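Local coordinates for protein Rho guanine nucleotide exchange factor 11 (Homo sapiens, PDB 5JHH) that probably acts as a guanine nucleotide exchange factor that promotes GDP release from RhoA-type small GTPases through its tandem DH and PH domains, at residues Lys85-Arg88 / Ile93-Glu96; Glu178-His183 / Glu192-Ala197; Leu247-Arg252 / His273-Glu278; Leu314-Val319 / Glu360-Ala365. All blocks are in the same frame, centred on the assembly; numbering follows the deposited sequence.

How the contacts relate
The four contacts come one after another along the chain, two in the DH (RhoGEF) domain and two in the PH domain. Contacts 1 and 2 have centres about 16 Å apart; they do not touch, but helix 18-54 packs on both. Contacts 3 and 4, with centres about 13 Å apart, do touch: Leu316 of contact 4 lies against Leu276 of contact 3, and both reach the PH sheet. Between the two pairs the centres are about 40 to 53 Å apart. Helix 189-227 spans that gap, since it supplies Glu192-Ala197 to contact 2 and brings Tyr224 against contact 3, joining the two domains physically.

Contact 1: residues Lys85-Arg88 / Ile93-Glu96; sequences KKLR and IIKE
Leu87 comes up to a flat peptide group of the loop: the Glu96 carbonyl O lies 4.3 Å from Leu87 CD2. Arg88, the other helix residue in the contact, meets Ile94 with its aliphatic stem and not with its planar guanidinium, CD lying 4.5 Å from Ile94 CD1, a loose approach. The tighter meeting is between two branched side chains. Leu87 CD2 rests on Ile94 CG2 at 3.8 Å, and the two branches meet at a slant. Leu87 comes off the last full turn of helix 70-89 with its CG anti to the backbone N (chi1 -176°), which extends the branch toward the loop. On Ile94 it is CG2 that takes up the equivalent anti position and faces the leucine, while the CG1-CD1 arm runs to the arginine stem. Ile94 is buried, with Leu87 on one branch and Arg88 on the other. Its backbone is held too: Ile94 O accepts from Gln24 and Arg23, and Lys95 O from Arg23 again, while Phe31 of helix 18-54 packs on the Ile94 side chain. Ile97 adds to the cover over Leu87. Chemically, then, the helix end and the returning loop meet mainly through hydrocarbon, with the Glu96 carbonyl at the margin; 155 Å² is buried, both sides summed. Arg23 and Gln24 of helix 18-54 supply hydrogen bonds to the loop backbone, so the polar grip on the loop comes from a different helix than the one it packs against here.

Contact 2: residues Glu178-His183 / Glu192-Ala197; sequences ESIIKH and EKLCRA
Ile181 and Leu194 sit shoulder to shoulder between two helices that run nearly antiparallel, their short axes 9.7 Å apart and 167° between directions. The two side chains lie alongside, pointing opposite ways, so that each fills space beside the other's stem: Ile181 CG1 comes to 3.7 Å from Leu194 CB. Beyond that point the isoleucine arm keeps going. Its CD1 drops into the shallow hollow formed by the Leu194-Cys195 peptide, 3.7 Å from Leu194 O and 4.0 Å from Cys195 CA. The wall on the far side of that hollow is the thiol, with Cys195 SG 4.1 Å from Ile181 CD1. What puts the arm there is the first torsion of Ile181, chi1 -78°, which sets CG1 anti to the carbonyl carbon.

The return bump is Leu194 itself, which enters the notch between Ile180 and Ile181. Its CD1 meets Ile180 CG2 at 3.8 Å, and these two side chains cross at about a right angle, a branch against a branch. The side-chain packing is apolar, although Ile181 CD1 also rests on the Leu194 carbonyl; 189 Å² is buried, both sides summed.

Around this pair of helices the DH bundle closes in. Val26 of helix 18-54 packs on Ile180, Ser98 and Met101 of helix 98-105 press on Leu194, and Ile181 also touches His191 and Arg198 of helix 189-227. The hairpin of helices 165-182 and 189-227 is packed into the bundle near its turn, where Thr184 touches Leu194.

Contact 3: residues Leu247-Arg252 / His273-Glu278; sequences LDLTTR and HVLLLE
Leu249 and Arg252 belong to the turn that leads into strand 254-263 of the PH domain, with a short 3-10 turn at Leu249-Thr250, and they lie over Leu275 and Leu277 of strand 269-277. Leu249 forks over Leu275: its CD1 and CD2 are each 4.1 Å from Leu275 CD1, with the side chains at about a right angle. CD2 also approaches Leu277 CD1, at 4.3 Å. Arg252 is bent at chi2 (131°), which lays its stem across Leu277, CD being 4.0 Å from Leu277 CD1.

As alternate residues of a strand in the PH sheet, Leu275 and Leu277 share one face, and this face is covered by the C-terminal end of helix 189-227, where Tyr224 packs on Leu249 and Leu275. Gln225 of the same helix hydrogen-bonds to Leu249 N and Leu247 O.

The turn has its own bracing. Asp248 OD1 takes the Thr250 N-H at 2.8 Å, an Asx turn, with the donor lying 40° out of the carboxylate plane. Thr251 OG1 donates to Asp248 O at 3.0 Å, in the carbonyl plane, and that same oxygen lies in plane at the edge of the Arg252 guanidinium, whose NH1 forms a salt bridge with Asp279.

Contact 4: residues Leu314-Val319 / Glu360-Ala365; sequences LKLNAV and ELLEEA
Leu316 is the residue that meets Leu362 and Ala365, and the chain prepares its approach from Leu314 onward. Leu314 lies on the short strand 313-315, bonded through its backbone to Leu281, with its side chain on Ile333 and Cys335. Lys315, on the strand, is exposed and touches Phe244. At Leu316 the chain turns, its backbone still bonded to Asp279, and the side chain points at the helix. CG stands anti to the carbonyl carbon (chi1 -66°), and the two methyls divide the work. CD1 rests on Ala365 CB at 3.9 Å, while CD2 looks toward Leu362 CD2, a looser 4.4 Å. The same CD1 also packs on Leu276 CD1 at 3.7 Å, so it is wedged between helix and strand. Asn317 then swings outward. The turn is closed by Ala318 N donating to Lys315 O at 3.0 Å, and Val319 lies on strand 319-323, its side chain on Ile333.

Small surface is shared, 113 Å², but all three touching residues are buried. Helix 352-368 is the C-terminal helix that covers one end of the PH sandwich. Ile255 of strand 254-263 packs on Ala365, Phe331 of strand 330-335 on Leu362, and the terminal Ala369 on Leu316, which puts the turn between strands 313-315 and 319-323 beside the helix's last turns.

Contact 1: residues Lys85-Arg88 / Ile93-Glu96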
loop_
_atom_site.group_PDB
_atom_site.type_symbol
_atom_site.label_atom_id
_atom_site.label_comp_id
_atom_site.label_asym_id
_atom_site.label_seq_id
_atom_site.Cartn_x
_atom_site.Cartn_y
_atom_site.Cartn_z
ATOM N N LYS A 85 -25.297 -12.363 11.225
ATOM C CA LYS A 85 -26.734 -12.382 11.110
ATOM C C LYS A 85 -27.328 -13.027 12.385
ATOM O O LYS A 85 -28.153 -12.430 13.056
ATOM C CB LYS A 85 -27.109 -13.175 9.856
ATOM C CG LYS A 85 -27.899 -12.421 8.791
ATOM C CD LYS A 85 -29.387 -12.824 8.835
ATOM C CE LYS A 85 -30.028 -13.006 7.454
ATOM N NZ LYS A 85 -30.961 -11.901 7.086
ATOM N N LYS A 86 -26.874 -14.228 12.728
ATOM C CA LYS A 86 -27.318 -14.912 13.940
ATOM C C LYS A 86 -27.354 -13.958 15.143
ATOM O O LYS A 86 -28.340 -13.870 15.849
ATOM C CB LYS A 86 -26.392 -16.097 14.248
ATOM C CG LYS A 86 -27.045 -17.468 14.124
ATOM C CD LYS A 86 -27.093 -18.204 15.459
ATOM C CE LYS A 86 -25.981 -19.245 15.572
ATOM N NZ LYS A 86 -25.679 -19.588 16.995
ATOM N N LEU A 87 -26.267 -13.229 15.347
ATOM C CA LEU A 87 -26.119 -12.345 16.497
ATOM C C LEU A 87 -27.032 -11.106 16.437
ATOM O O LEU A 87 -27.498 -10.620 17.463
ATOM C CB LEU A 87 -24.665 -11.913 16.594
ATOM C CG LEU A 87 -24.290 -11.059 17.768
ATOM C CD1 LEU A 87 -24.196 -11.916 19.018
ATOM C CD2 LEU A 87 -22.946 -10.428 17.470
ATOM N N ARG A 88 -27.276 -10.603 15.240
ATOM C CA ARG A 88 -28.158 -9.483 15.050
ATOM C C ARG A 88 -29.576 -9.984 15.394
ATOM O O ARG A 88 -30.413 -9.233 15.880
ATOM C CB ARG A 88 -27.969 -8.932 13.615
ATOM C CG ARG A 88 -28.868 -7.805 13.100
ATOM C CD ARG A 88 -29.294 -6.749 14.125
ATOM N NE ARG A 88 -30.564 -7.077 14.800
ATOM C CZ ARG A 88 -31.778 -6.609 14.483
ATOM N NH1 ARG A 88 -32.828 -7.007 15.202
ATOM N NH2 ARG A 88 -31.961 -5.744 13.484
ATOM N N ILE A 93 -29.536 -3.960 19.319
ATOM C CA ILE A 93 -28.435 -3.473 20.100
ATOM C C ILE A 93 -27.511 -4.638 20.318
ATOM O O ILE A 93 -27.824 -5.570 21.060
ATOM C CB ILE A 93 -28.877 -2.966 21.461
ATOM C CG1 ILE A 93 -29.954 -1.905 21.295
ATOM C CG2 ILE A 93 -27.673 -2.416 22.227
ATOM C CD1 ILE A 93 -30.455 -1.366 22.626
ATOM N N ILE A 94 -26.360 -4.601 19.672
ATOM C CA ILE A 94 -25.494 -5.755 19.733
ATOM C C ILE A 94 -24.738 -5.677 21.057
ATOM O O ILE A 94 -24.263 -4.613 21.453
ATOM C CB ILE A 94 -24.577 -5.845 18.479
ATOM C CG1 ILE A 94 -25.395 -6.233 17.223
ATOM C CG2 ILE A 94 -23.486 -6.873 18.702
ATOM C CD1 ILE A 94 -25.812 -5.069 16.354
ATOM N N LYS A 95 -24.656 -6.798 21.755
ATOM C CA LYS A 95 -24.043 -6.813 23.069
ATOM C C LYS A 95 -22.582 -7.158 22.915
ATOM O O LYS A 95 -21.907 -6.455 22.194
ATOM C CB LYS A 95 -24.799 -7.752 24.012
ATOM C CG LYS A 95 -26.201 -7.250 24.363
ATOM C CD LYS A 95 -26.168 -5.864 25.013
ATOM C CE LYS A 95 -27.486 -5.517 25.706
ATOM N NZ LYS A 95 -28.638 -5.443 24.756
ATOM N N GLU A 96 -22.084 -8.220 23.544
ATOM C CA GLU A 96 -20.678 -8.576 23.378
ATOM C C GLU A 96 -20.413 -9.094 21.957
ATOM O O GLU A 96 -21.235 -9.787 21.347
ATOM C CB GLU A 96 -20.149 -9.605 24.385
ATOM C CG GLU A 96 -21.118 -10.147 25.419
ATOM C CD GLU A 96 -21.366 -9.144 26.522
ATOM O OE1 GLU A 96 -22.516 -8.671 26.640
ATOM O OE2 GLU A 96 -20.399 -8.796 27.231
#

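Contact 2: residues Glu178-His183 / Glu192-Ala197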
loop_
_atom_site.group_PDB
_atom_site.type_symbol
_atom_site.label_atom_id
_atom_site.label_comp_id
_atom_site.label_asym_id
_atom_site.label_seq_id
_atom_site.Cartn_x
_atom_site.Cartn_y
_atom_site.Cartn_z
ATOM N N GLU A 178 -10.153 -1.128 16.352
ATOM C CA GLU A 178 -9.652 -0.032 17.191
ATOM C C GLU A 178 -10.805 0.885 17.537
ATOM O O GLU A 178 -11.019 1.218 18.686
ATOM C CB GLU A 178 -8.519 0.743 16.524
ATOM C CG GLU A 178 -7.155 0.080 16.714
ATOM C CD GLU A 178 -6.143 0.404 15.609
ATOM O OE1 GLU A 178 -6.070 1.584 15.211
ATOM O OE2 GLU A 178 -5.417 -0.513 15.120
ATOM N N SER A 179 -11.625 1.203 16.564
ATOM C CA SER A 179 -12.758 2.052 16.827
ATOM C C SER A 179 -13.858 1.424 17.728
ATOM O O SER A 179 -14.484 2.117 18.530
ATOM C CB SER A 179 -13.342 2.522 15.509
ATOM O OG SER A 179 -14.677 2.896 15.739
ATOM N N ILE A 180 -14.103 0.127 17.611
ATOM C CA ILE A 180 -15.025 -0.533 18.536
ATOM C C ILE A 180 -14.475 -0.523 19.963
ATOM O O ILE A 180 -15.229 -0.311 20.937
ATOM C CB ILE A 180 -15.262 -1.975 18.141
ATOM C CG1 ILE A 180 -16.066 -2.037 16.835
ATOM C CG2 ILE A 180 -16.034 -2.746 19.200
ATOM C CD1 ILE A 180 -15.962 -3.380 16.152
ATOM N N ILE A 181 -13.188 -0.830 20.066
ATOM C CA ILE A 181 -12.486 -0.919 21.320
ATOM C C ILE A 181 -12.597 0.418 22.069
ATOM O O ILE A 181 -13.002 0.465 23.218
ATOM C CB ILE A 181 -11.009 -1.228 21.030
ATOM C CG1 ILE A 181 -10.874 -2.706 20.693
ATOM C CG2 ILE A 181 -10.097 -0.779 22.185
ATOM C CD1 ILE A 181 -9.540 -3.063 20.104
ATOM N N LYS A 182 -12.229 1.485 21.371
ATOM C CA LYS A 182 -12.461 2.854 21.766
ATOM C C LYS A 182 -13.816 3.106 22.379
ATOM O O LYS A 182 -13.920 3.925 23.277
ATOM C CB LYS A 182 -12.310 3.766 20.542
ATOM C CG LYS A 182 -12.697 5.225 20.773
ATOM C CD LYS A 182 -12.110 6.158 19.713
ATOM C CE LYS A 182 -12.206 7.625 20.124
ATOM N NZ LYS A 182 -12.400 8.512 18.941
ATOM N N HIS A 183 -14.866 2.484 21.872
ATOM C CA HIS A 183 -16.186 2.722 22.451
ATOM C C HIS A 183 -16.666 1.589 23.338
ATOM O O HIS A 183 -17.849 1.457 23.587
ATOM C CB HIS A 183 -17.186 3.049 21.373
ATOM C CG HIS A 183 -16.851 4.305 20.641
ATOM N ND1 HIS A 183 -16.848 4.394 19.266
ATOM C CD2 HIS A 183 -16.464 5.519 21.098
ATOM C CE1 HIS A 183 -16.490 5.614 18.906
ATOM N NE2 HIS A 183 -16.246 6.314 19.999
ATOM N N GLU A 192 -10.510 -6.606 26.540
ATOM C CA GLU A 192 -9.261 -7.362 26.446
ATOM C C GLU A 192 -9.225 -8.303 25.216
ATOM O O GLU A 192 -8.195 -8.433 24.540
ATOM C CB GLU A 192 -9.119 -8.171 27.733
ATOM C CG GLU A 192 -7.744 -8.759 28.028
ATOM C CD GLU A 192 -7.666 -9.450 29.418
ATOM O OE1 GLU A 192 -8.592 -10.213 29.803
ATOM O OE2 GLU A 192 -6.667 -9.242 30.134
ATOM N N LYS A 193 -10.344 -8.975 24.984
ATOM C CA LYS A 193 -10.497 -9.975 23.923
ATOM C C LYS A 193 -10.578 -9.324 22.512
ATOM O O LYS A 193 -10.014 -9.825 21.563
ATOM C CB LYS A 193 -11.741 -10.841 24.192
ATOM C CG LYS A 193 -11.495 -12.015 25.151
ATOM C CD LYS A 193 -12.756 -12.401 25.893
ATOM C CE LYS A 193 -13.612 -13.372 25.119
ATOM N NZ LYS A 193 -15.045 -13.055 25.347
ATOM N N LEU A 194 -11.241 -8.190 22.424
ATOM C CA LEU A 194 -11.154 -7.305 21.301
ATOM C C LEU A 194 -9.739 -6.823 21.031
ATOM O O LEU A 194 -9.345 -6.752 19.866
ATOM C CB LEU A 194 -12.047 -6.094 21.523
ATOM C CG LEU A 194 -13.528 -6.371 21.336
ATOM C CD1 LEU A 194 -14.362 -5.132 21.600
ATOM C CD2 LEU A 194 -13.792 -6.855 19.930
ATOM N N CYS A 195 -8.958 -6.523 22.068
ATOM C CA CYS A 195 -7.598 -6.063 21.812
ATOM C C CYS A 195 -6.803 -7.217 21.233
ATOM O O CYS A 195 -5.908 -7.035 20.404
ATOM C CB CYS A 195 -6.939 -5.539 23.101
ATOM S SG CYS A 195 -7.646 -3.935 23.615
ATOM N N ARG A 196 -7.131 -8.412 21.711
ATOM C CA ARG A 196 -6.428 -9.585 21.264
ATOM C C ARG A 196 -6.740 -9.803 19.772
ATOM O O ARG A 196 -5.834 -9.996 18.966
ATOM C CB ARG A 196 -6.847 -10.777 22.143
ATOM C CG ARG A 196 -6.548 -12.169 21.613
ATOM C CD ARG A 196 -5.061 -12.398 21.607
ATOM N NE ARG A 196 -4.728 -13.791 21.342
ATOM C CZ ARG A 196 -3.492 -14.231 21.141
ATOM N NH1 ARG A 196 -2.448 -13.402 21.207
ATOM N NH2 ARG A 196 -3.293 -15.509 20.866
ATOM N N ALA A 197 -8.015 -9.709 19.420
ATOM C CA ALA A 197 -8.440 -9.833 18.025
ATOM C C ALA A 197 -7.787 -8.791 17.105
ATOM O O ALA A 197 -7.319 -9.104 15.999
ATOM C CB ALA A 197 -9.971 -9.740 17.934
#

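Contact 3: residues Leu247-Arg252 / His273-Glu278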
loop_
_atom_site.group_PDB
_atom_site.type_symbol
_atom_site.label_atom_id
_atom_site.label_comp_id
_atom_site.label_asym_id
_atom_site.label_seq_id
_atom_site.Cartn_x
_atom_site.Cartn_y
_atom_site.Cartn_z
ATOM N N LEU A 247 27.077 -17.161 -9.993
ATOM C CA LEU A 247 26.085 -16.566 -9.095
ATOM C C LEU A 247 24.652 -16.795 -9.552
ATOM O O LEU A 247 24.261 -16.358 -10.650
ATOM C CB LEU A 247 26.299 -15.052 -8.980
ATOM C CG LEU A 247 25.226 -14.348 -8.138
ATOM C CD1 LEU A 247 25.212 -14.889 -6.716
ATOM C CD2 LEU A 247 25.378 -12.837 -8.140
ATOM N N ASP A 248 23.872 -17.437 -8.688
ATOM C CA ASP A 248 22.481 -17.727 -8.984
ATOM C C ASP A 248 21.533 -16.961 -8.067
ATOM O O ASP A 248 21.345 -17.335 -6.916
ATOM C CB ASP A 248 22.191 -19.205 -8.846
ATOM C CG ASP A 248 20.806 -19.545 -9.323
ATOM O OD1 ASP A 248 19.995 -18.608 -9.495
ATOM O OD2 ASP A 248 20.536 -20.733 -9.569
ATOM N N LEU A 249 20.887 -15.930 -8.598
ATOM C CA LEU A 249 20.019 -15.095 -7.779
ATOM C C LEU A 249 18.836 -15.866 -7.199
ATOM O O LEU A 249 18.382 -15.560 -6.115
ATOM C CB LEU A 249 19.512 -13.907 -8.585
ATOM C CG LEU A 249 20.622 -13.053 -9.190
ATOM C CD1 LEU A 249 20.018 -11.964 -10.057
ATOM C CD2 LEU A 249 21.515 -12.459 -8.123
ATOM N N THR A 250 18.377 -16.877 -7.917
ATOM C CA THR A 250 17.218 -17.652 -7.554
ATOM C C THR A 250 17.300 -18.305 -6.180
ATOM O O THR A 250 16.276 -18.686 -5.641
ATOM C CB THR A 250 16.974 -18.722 -8.630
ATOM O OG1 THR A 250 16.437 -18.067 -9.780
ATOM C CG2 THR A 250 16.000 -19.831 -8.177
ATOM N N THR A 251 18.491 -18.444 -5.606
ATOM C CA THR A 251 18.653 -19.270 -4.393
ATOM C C THR A 251 18.810 -18.436 -3.134
ATOM O O THR A 251 19.176 -18.947 -2.082
ATOM C CB THR A 251 19.908 -20.132 -4.509
ATOM O OG1 THR A 251 21.037 -19.252 -4.590
ATOM C CG2 THR A 251 19.836 -21.060 -5.798
ATOM N N ARG A 252 18.559 -17.136 -3.249
ATOM C CA ARG A 252 18.733 -16.211 -2.131
ATOM C C ARG A 252 17.504 -15.364 -1.967
ATOM O O ARG A 252 16.695 -15.212 -2.880
ATOM C CB ARG A 252 19.942 -15.297 -2.372
ATOM C CG ARG A 252 21.261 -16.049 -2.381
ATOM C CD ARG A 252 22.114 -15.702 -3.596
ATOM N NE ARG A 252 23.342 -16.498 -3.663
ATOM C CZ ARG A 252 24.276 -16.468 -2.725
ATOM N NH1 ARG A 252 24.117 -15.718 -1.648
ATOM N NH2 ARG A 252 25.368 -17.195 -2.850
ATOM N N HIS A 273 22.466 -0.544 -10.866
ATOM C CA HIS A 273 21.328 -1.083 -10.152
ATOM C C HIS A 273 21.767 -2.139 -9.140
ATOM O O HIS A 273 22.412 -3.114 -9.509
ATOM C CB HIS A 273 20.362 -1.711 -11.127
ATOM C CG HIS A 273 19.099 -2.130 -10.472
ATOM N ND1 HIS A 273 18.862 -3.429 -10.098
ATOM C CD2 HIS A 273 18.060 -1.404 -10.006
ATOM C CE1 HIS A 273 17.689 -3.504 -9.506
ATOM N NE2 HIS A 273 17.186 -2.287 -9.430
ATOM N N VAL A 274 21.384 -1.988 -7.876
ATOM C CA VAL A 274 21.969 -2.844 -6.861
ATOM C C VAL A 274 20.975 -3.657 -6.050
ATOM O O VAL A 274 19.927 -3.161 -5.643
ATOM C CB VAL A 274 23.062 -2.114 -6.027
ATOM C CG1 VAL A 274 23.205 -0.653 -6.416
ATOM C CG2 VAL A 274 22.875 -2.294 -4.542
ATOM N N LEU A 275 21.321 -4.927 -5.842
ATOM C CA LEU A 275 20.496 -5.831 -5.082
ATOM C C LEU A 275 21.082 -6.034 -3.731
ATOM O O LEU A 275 22.225 -6.407 -3.634
ATOM C CB LEU A 275 20.435 -7.193 -5.719
ATOM C CG LEU A 275 20.094 -7.237 -7.200
ATOM C CD1 LEU A 275 19.897 -8.688 -7.604
ATOM C CD2 LEU A 275 18.874 -6.373 -7.526
ATOM N N LEU A 276 20.290 -5.842 -2.685
ATOM C CA LEU A 276 20.683 -6.234 -1.363
ATOM C C LEU A 276 20.031 -7.576 -1.041
ATOM O O LEU A 276 18.853 -7.644 -0.773
ATOM C CB LEU A 276 20.283 -5.174 -0.341
ATOM C CG LEU A 276 20.457 -5.621 1.097
ATOM C CD1 LEU A 276 21.841 -6.210 1.337
ATOM C CD2 LEU A 276 20.184 -4.476 2.047
ATOM N N LEU A 277 20.826 -8.636 -1.084
ATOM C CA LEU A 277 20.372 -9.957 -0.708
ATOM C C LEU A 277 20.686 -10.236 0.769
ATOM O O LEU A 277 21.142 -9.359 1.495
ATOM C CB LEU A 277 21.026 -10.990 -1.587
ATOM C CG LEU A 277 21.041 -10.609 -3.063
ATOM C CD1 LEU A 277 21.550 -11.779 -3.884
ATOM C CD2 LEU A 277 19.681 -10.162 -3.575
ATOM N N GLU A 278 20.402 -11.436 1.220
ATOM C CA GLU A 278 20.582 -11.749 2.617
ATOM C C GLU A 278 22.062 -11.749 3.011
ATOM O O GLU A 278 22.456 -11.294 4.106
ATOM C CB GLU A 278 20.020 -13.119 2.882
ATOM C CG GLU A 278 18.543 -13.098 3.136
ATOM C CD GLU A 278 18.058 -14.456 3.612
ATOM O OE1 GLU A 278 18.587 -15.488 3.093
ATOM O OE2 GLU A 278 17.156 -14.470 4.493
#

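Contact 4: residues Leu314-Val319 / Glu360-Ala365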
loop_
_atom_site.group_PDB
_atom_site.type_symbol
_atom_site.label_atom_id
_atom_site.label_comp_id
_atom_site.label_asym_id
_atom_site.label_seq_id
_atom_site.Cartn_x
_atom_site.Cartn_y
_atom_site.Cartn_z
ATOM N N LEU A 314 29.830 -8.065 -2.849
ATOM C CA LEU A 314 30.369 -7.889 -1.496
ATOM C C LEU A 314 29.675 -8.850 -0.566
ATOM O O LEU A 314 28.484 -9.045 -0.678
ATOM C CB LEU A 314 30.152 -6.437 -1.034
ATOM C CG LEU A 314 30.866 -5.433 -1.953
ATOM C CD1 LEU A 314 30.636 -3.986 -1.574
ATOM C CD2 LEU A 314 32.360 -5.737 -1.953
ATOM N N LYS A 315 30.434 -9.459 0.335
ATOM C CA LYS A 315 29.886 -10.300 1.378
ATOM C C LYS A 315 29.584 -9.454 2.599
ATOM O O LYS A 315 30.454 -8.769 3.147
ATOM C CB LYS A 315 30.851 -11.419 1.725
ATOM C CG LYS A 315 31.198 -12.315 0.546
ATOM C CD LYS A 315 31.528 -13.713 1.058
ATOM C CE LYS A 315 32.177 -14.600 0.004
ATOM N NZ LYS A 315 33.662 -14.572 0.095
ATOM N N LEU A 316 28.332 -9.518 3.026
ATOM C CA LEU A 316 27.834 -8.665 4.068
ATOM C C LEU A 316 28.457 -8.982 5.398
ATOM O O LEU A 316 28.414 -8.156 6.287
ATOM C CB LEU A 316 26.316 -8.783 4.154
ATOM C CG LEU A 316 25.512 -8.259 2.949
ATOM C CD1 LEU A 316 24.054 -8.571 3.147
ATOM C CD2 LEU A 316 25.692 -6.766 2.732
ATOM N N ASN A 317 29.048 -10.158 5.551
ATOM C CA ASN A 317 29.726 -10.479 6.814
ATOM C C ASN A 317 31.139 -9.911 6.921
ATOM O O ASN A 317 31.780 -10.045 7.964
ATOM C CB ASN A 317 29.792 -11.994 7.021
ATOM C CG ASN A 317 30.506 -12.696 5.907
ATOM O OD1 ASN A 317 31.171 -12.076 5.087
ATOM N ND2 ASN A 317 30.343 -13.988 5.847
ATOM N N ALA A 318 31.593 -9.278 5.840
ATOM C CA ALA A 318 32.947 -8.751 5.699
ATOM C C ALA A 318 32.919 -7.279 5.269
ATOM O O ALA A 318 33.755 -6.838 4.455
ATOM C CB ALA A 318 33.707 -9.579 4.665
ATOM N N VAL A 319 31.926 -6.532 5.757
ATOM C CA VAL A 319 31.878 -5.111 5.488
ATOM C C VAL A 319 31.331 -4.324 6.646
ATOM O O VAL A 319 30.657 -4.852 7.536
ATOM C CB VAL A 319 31.066 -4.698 4.231
ATOM C CG1 VAL A 319 31.484 -5.441 2.969
ATOM C CG2 VAL A 319 29.585 -4.874 4.462
ATOM N N GLU A 360 19.680 1.948 6.713
ATOM C CA GLU A 360 18.969 1.220 7.736
ATOM C C GLU A 360 18.986 -0.252 7.344
ATOM O O GLU A 360 19.318 -1.103 8.146
ATOM C CB GLU A 360 17.549 1.736 7.823
ATOM C CG GLU A 360 16.803 1.399 9.094
ATOM C CD GLU A 360 15.434 2.090 9.136
ATOM O OE1 GLU A 360 15.216 2.916 10.052
ATOM O OE2 GLU A 360 14.585 1.844 8.236
ATOM N N LEU A 361 18.713 -0.546 6.077
ATOM C CA LEU A 361 18.585 -1.917 5.692
ATOM C C LEU A 361 19.939 -2.576 5.587
ATOM O O LEU A 361 20.087 -3.728 5.944
ATOM C CB LEU A 361 17.785 -2.060 4.405
ATOM C CG LEU A 361 16.317 -1.607 4.502
ATOM C CD1 LEU A 361 15.776 -1.360 3.106
ATOM C CD2 LEU A 361 15.479 -2.654 5.230
ATOM N N LEU A 362 20.935 -1.833 5.120
ATOM C CA LEU A 362 22.275 -2.368 5.028
ATOM C C LEU A 362 22.815 -2.713 6.392
ATOM O O LEU A 362 23.338 -3.784 6.589
ATOM C CB LEU A 362 23.221 -1.388 4.353
ATOM C CG LEU A 362 23.227 -1.471 2.838
ATOM C CD1 LEU A 362 23.841 -0.222 2.223
ATOM C CD2 LEU A 362 23.947 -2.714 2.375
ATOM N N GLU A 363 22.675 -1.818 7.347
ATOM C CA GLU A 363 23.175 -2.110 8.676
ATOM C C GLU A 363 22.473 -3.359 9.258
ATOM O O GLU A 363 23.137 -4.241 9.813
ATOM C CB GLU A 363 22.999 -0.888 9.586
ATOM C CG GLU A 363 23.921 0.290 9.250
ATOM C CD GLU A 363 23.597 1.562 10.047
ATOM O OE1 GLU A 363 22.409 1.787 10.372
ATOM O OE2 GLU A 363 24.529 2.341 10.348
ATOM N N GLU A 364 21.154 -3.439 9.120
ATOM C CA GLU A 364 20.395 -4.566 9.665
ATOM C C GLU A 364 20.922 -5.860 9.040
ATOM O O GLU A 364 21.268 -6.818 9.730
ATOM C CB GLU A 364 18.877 -4.347 9.440
ATOM C CG GLU A 364 17.930 -5.469 9.896
ATOM C CD GLU A 364 17.956 -5.788 11.412
ATOM O OE1 GLU A 364 18.673 -5.113 12.206
ATOM O OE2 GLU A 364 17.253 -6.745 11.823
ATOM N N ALA A 365 21.102 -5.860 7.740
ATOM C CA ALA A 365 21.480 -7.093 7.062
ATOM C C ALA A 365 22.868 -7.526 7.490
ATOM O O ALA A 365 23.139 -8.709 7.602
ATOM C CB ALA A 365 21.460 -6.888 5.579
#